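Local coordinates for PA14 domain-containing protein (Clostridium clariflavum, PDB 6QDI) that probably senses plant-biomass polysaccharides outside the cell through tandem calcium-binding PA14 domains of a membrane-bound RsgI-type anti-sigma factor, at residues I26-V32 and G115-L121. Residues are numbered along the deposited sequence; the frame is centred on the assembly and turned at random.
Sequences IDFFWGV and GNGFVKL. With CA (calcium ion), chain D.
Phe29 swings its CG anti to the backbone N (chi1 -177°) while Phe118 turns its own between N and carbonyl carbon (chi1 54°), and the two rings come out on the same face of the sheet. They sit on a non-hydrogen-bonded pair of strands 27-31 and 117-125, antiparallel neighbours in one sheet of the first PA14 domain. The rings are nearly parallel, 6° apart, but slid so far that they barely overlap; the closest touch is Phe29 CD2 against Phe118 CB at 3.9 Å. Further along that face, Asp27 and Lys120 run side by side, and a water bridges Asp27 OD1 and Lys120 NZ in place of a direct salt bridge. The other face turns inward: Trp30 CZ3 meets Val119 CG1 at 4.1 Å, and Trp49 of strand 44-53, in the opposing sheet, packs on both residues and on Ile26. Between the backbones, Phe28 and Val119 exchange two hydrogen bonds, and Trp30 N reaches Gly117 O at 2.8 Å. Near Gly31 the bond from Gly117 N to Gly31 O is more bent than the others. Strand 117-125 leaves the loop holding Asn112 and Thr114, which bind a calcium together with Asp68 and Asn69 from the end of strand 59-68 and just beyond, and Asn116 O sits 2.4 Å from the ion.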
ATOM      1  N   ILE A  26       0.621   3.952  19.655  1.00 10.32           N
ATOM      2  CA  ILE A  26       0.116   4.558  18.397  1.00 10.24           C
ATOM      3  C   ILE A  26      -0.003   6.054  18.651  1.00  9.46           C
ATOM      4  O   ILE A  26      -1.014   6.543  19.141  1.00 10.00           O
ATOM      5  CB  ILE A  26      -1.216   3.925  17.930  1.00 10.31           C
ATOM      6  CG1 ILE A  26      -1.088   2.403  17.803  1.00 12.53           C
ATOM      7  CG2 ILE A  26      -1.590   4.544  16.582  1.00 10.31           C
ATOM      8  CD1 ILE A  26      -2.214   1.669  17.097  1.00 15.47           C
ATOM      9  N   ASP A  27       1.059   6.773  18.305  1.00 10.02           N
ATOM     10  CA  ASP A  27       1.174   8.193  18.578  1.00 10.51           C
ATOM     11  C   ASP A  27       2.165   8.751  17.592  1.00  9.56           C
ATOM     12  O   ASP A  27       3.364   8.760  17.872  1.00 12.53           O
ATOM     13  CB  ASP A  27       1.630   8.391  20.027  1.00 11.26           C
ATOM     14  CG  ASP A  27       1.753   9.834  20.436  1.00 13.77           C
ATOM     15  OD1 ASP A  27       1.228  10.740  19.743  1.00 15.99           O
ATOM     16  OD2 ASP A  27       2.367  10.001  21.489  1.00 17.44           O
ATOM     17  N   PHE A  28       1.679   9.107  16.409  1.00  8.85           N
ATOM     18  CA  PHE A  28       2.546   9.465  15.295  1.00  8.41           C
ATOM     19  C   PHE A  28       2.132  10.761  14.656  1.00  8.38           C
ATOM     20  O   PHE A  28       0.947  11.015  14.440  1.00  8.41           O
ATOM     21  CB  PHE A  28       2.538   8.371  14.223  1.00  9.60           C
ATOM     22  CG  PHE A  28       3.265   7.153  14.654  1.00  9.70           C
ATOM     23  CD1 PHE A  28       4.629   7.139  14.641  1.00 10.72           C
ATOM     24  CD2 PHE A  28       2.607   6.018  15.089  1.00  9.94           C
ATOM     25  CE1 PHE A  28       5.345   6.031  15.050  1.00 11.27           C
ATOM     26  CE2 PHE A  28       3.322   4.889  15.508  1.00 10.71           C
ATOM     27  CZ  PHE A  28       4.682   4.910  15.499  1.00 12.86           C
ATOM     28  N   PHE A  29       3.129  11.564  14.343  1.00  8.61           N
ATOM     29  CA  PHE A  29       2.928  12.752  13.585  1.00  9.13           C
ATOM     30  C   PHE A  29       4.042  12.798  12.552  1.00  8.81           C
ATOM     31  O   PHE A  29       5.225  12.971  12.944  1.00 10.36           O
ATOM     32  CB  PHE A  29       2.949  13.999  14.477  1.00  9.49           C
ATOM     33  CG  PHE A  29       2.679  15.257  13.741  1.00  9.16           C
ATOM     34  CD1 PHE A  29       3.683  15.875  12.929  1.00 10.19           C
ATOM     35  CD2 PHE A  29       1.461  15.895  13.824  1.00  9.66           C
ATOM     36  CE1 PHE A  29       3.445  17.034  12.242  1.00 10.63           C
ATOM     37  CE2 PHE A  29       1.257  17.070  13.161  1.00 11.05           C
ATOM     38  CZ  PHE A  29       2.237  17.616  12.361  1.00 10.86           C
ATOM     39  N   TRP A  30       3.709  12.591  11.279  1.00  8.60           N
ATOM     40  CA  TRP A  30       4.714  12.409  10.234  1.00  9.00           C
ATOM     41  C   TRP A  30       4.910  13.637   9.357  1.00  9.44           C
ATOM     42  O   TRP A  30       5.827  13.662   8.530  1.00 10.41           O
ATOM     43  CB  TRP A  30       4.364  11.175   9.399  1.00  8.92           C
ATOM     44  CG  TRP A  30       4.530   9.911  10.131  1.00  8.97           C
ATOM     45  CD1 TRP A  30       5.673   9.433  10.723  1.00 10.70           C
ATOM     46  CD2 TRP A  30       3.544   8.900  10.344  1.00  8.75           C
ATOM     47  NE1 TRP A  30       5.457   8.216  11.289  1.00 10.96           N
ATOM     48  CE2 TRP A  30       4.159   7.850  11.047  1.00  9.65           C
ATOM     49  CE3 TRP A  30       2.196   8.785  10.010  1.00 10.24           C
ATOM     50  CZ2 TRP A  30       3.477   6.685  11.407  1.00 10.80           C
ATOM     51  CZ3 TRP A  30       1.518   7.614  10.385  1.00 10.70           C
ATOM     52  CH2 TRP A  30       2.158   6.608  11.065  1.00 10.84           C
ATOM     53  N   GLY A  31       4.044  14.663   9.501  1.00  8.98           N
ATOM     54  CA  GLY A  31       4.174  15.811   8.635  1.00 10.37           C
ATOM     55  C   GLY A  31       3.910  15.356   7.227  1.00 10.49           C
ATOM     56  O   GLY A  31       3.078  14.489   6.980  1.00  9.89           O
ATOM     57  N   VAL A  32       4.684  15.907   6.306  1.00 12.74           N
ATOM     58  CA  VAL A  32       4.569  15.501   4.901  1.00 12.10           C
ATOM     59  C   VAL A  32       5.624  14.485   4.527  1.00 11.08           C
ATOM     60  O   VAL A  32       5.772  14.179   3.334  1.00 14.11           O
ATOM     61  CB  VAL A  32       4.574  16.685   3.901  1.00 13.97           C
ATOM     62  CG1 VAL A  32       3.322  17.517   4.122  1.00 16.37           C
ATOM     63  CG2 VAL A  32       5.816  17.531   4.018  1.00 16.05           C
ATOM     64  N   GLY A 115      -0.487  15.204   1.800  1.00  9.08           N
ATOM     65  CA  GLY A 115      -0.398  16.169   2.875  1.00  8.82           C
ATOM     66  C   GLY A 115       0.092  15.558   4.164  1.00  8.22           C
ATOM     67  O   GLY A 115       0.767  14.528   4.193  1.00  8.51           O
ATOM     68  N   ASN A 116      -0.236  16.238   5.245  1.00  8.06           N
ATOM     69  CA  ASN A 116       0.130  15.803   6.570  1.00  7.61           C
ATOM     70  C   ASN A 116      -0.425  14.394   6.822  1.00  6.99           C
ATOM     71  O   ASN A 116      -1.501  14.033   6.335  1.00  7.34           O
ATOM     72  CB  ASN A 116      -0.471  16.759   7.611  1.00  8.42           C
ATOM     73  CG  ASN A 116       0.274  16.761   8.955  1.00  9.40           C
ATOM     74  OD1 ASN A 116       1.195  15.974   9.209  1.00 10.65           O
ATOM     75  ND2 ASN A 116      -0.169  17.654   9.839  1.00 10.40           N
ATOM     76  N   GLY A 117       0.287  13.642   7.652  1.00  7.29           N
ATOM     77  CA  GLY A 117      -0.150  12.354   8.142  1.00  7.34           C
ATOM     78  C   GLY A 117       0.065  12.290   9.644  1.00  6.64           C
ATOM     79  O   GLY A 117       1.145  12.585  10.111  1.00  7.82           O
ATOM     80  N   PHE A 118      -0.988  11.907  10.381  1.00  6.53           N
ATOM     81  CA  PHE A 118      -0.875  11.708  11.811  1.00  6.90           C
ATOM     82  C   PHE A 118      -1.953  10.728  12.272  1.00  6.88           C
ATOM     83  O   PHE A 118      -3.021  10.641  11.666  1.00  7.04           O
ATOM     84  CB  PHE A 118      -0.899  13.025  12.602  1.00  6.95           C
ATOM     85  CG  PHE A 118      -2.070  13.930  12.345  1.00  7.12           C
ATOM     86  CD1 PHE A 118      -3.317  13.669  12.906  1.00  7.58           C
ATOM     87  CD2 PHE A 118      -1.890  15.112  11.645  1.00  7.64           C
ATOM     88  CE1 PHE A 118      -4.386  14.545  12.717  1.00  8.06           C
ATOM     89  CE2 PHE A 118      -2.948  16.008  11.486  1.00  7.96           C
ATOM     90  CZ  PHE A 118      -4.182  15.720  12.000  1.00  8.32           C
ATOM     91  N   VAL A 119      -1.682  10.061  13.392  1.00  7.07           N
ATOM     92  CA  VAL A 119      -2.641   9.178  14.001  1.00  7.41           C
ATOM     93  C   VAL A 119      -2.240   8.989  15.462  1.00  8.04           C
ATOM     94  O   VAL A 119      -1.078   8.679  15.778  1.00  9.71           O
ATOM     95  CB  VAL A 119      -2.787   7.853  13.242  1.00  7.94           C
ATOM     96  CG1 VAL A 119      -1.508   7.066  13.091  1.00  9.04           C
ATOM     97  CG2 VAL A 119      -3.862   6.986  13.868  1.00  8.77           C
ATOM     98  N   LYS A 120      -3.195   9.171  16.348  1.00  7.72           N
ATOM     99  CA  LYS A 120      -2.966   9.061  17.785  1.00  8.82           C
ATOM    100  C   LYS A 120      -4.131   8.340  18.428  1.00  8.98           C
ATOM    101  O   LYS A 120      -5.281   8.755  18.231  1.00 10.79           O
ATOM    102  CB  LYS A 120      -2.862  10.485  18.398  1.00 11.74           C
ATOM    103  CG  LYS A 120      -2.519  10.602  19.850  1.00 16.34           C
ATOM    104  CD  LYS A 120      -2.256  12.071  20.231  1.00 19.88           C
ATOM    105  CE  LYS A 120      -2.400  12.428  21.696  1.00 21.46           C
ATOM    106  NZ  LYS A 120      -1.781  13.749  21.914  1.00 21.80           N
ATOM    107  N   LEU A 121      -3.831   7.292  19.203  1.00  8.60           N
ATOM    108  CA  LEU A 121      -4.852   6.484  19.919  1.00  8.86           C
ATOM    109  C   LEU A 121      -4.764   6.715  21.424  1.00  8.78           C
ATOM    110  O   LEU A 121      -3.730   6.407  22.050  1.00  9.44           O
ATOM    111  CB  LEU A 121      -4.639   4.991  19.630  1.00  9.46           C
ATOM    112  CG  LEU A 121      -5.629   4.063  20.313  1.00 10.63           C
ATOM    113  CD1 LEU A 121      -7.028   4.227  19.764  1.00 11.89           C
ATOM    114  CD2 LEU A 121      -5.110   2.642  20.201  1.00 12.35           C
TER
HETATM  115 CA    CA D 403      -3.227  13.699   4.753  1.00  6.90          CA
HETATM  116  O   HOH W   1      -1.312   4.195  21.811  1.00 11.08           O
HETATM  117  O   HOH W   2       0.778  13.395  20.810  1.00 29.87           O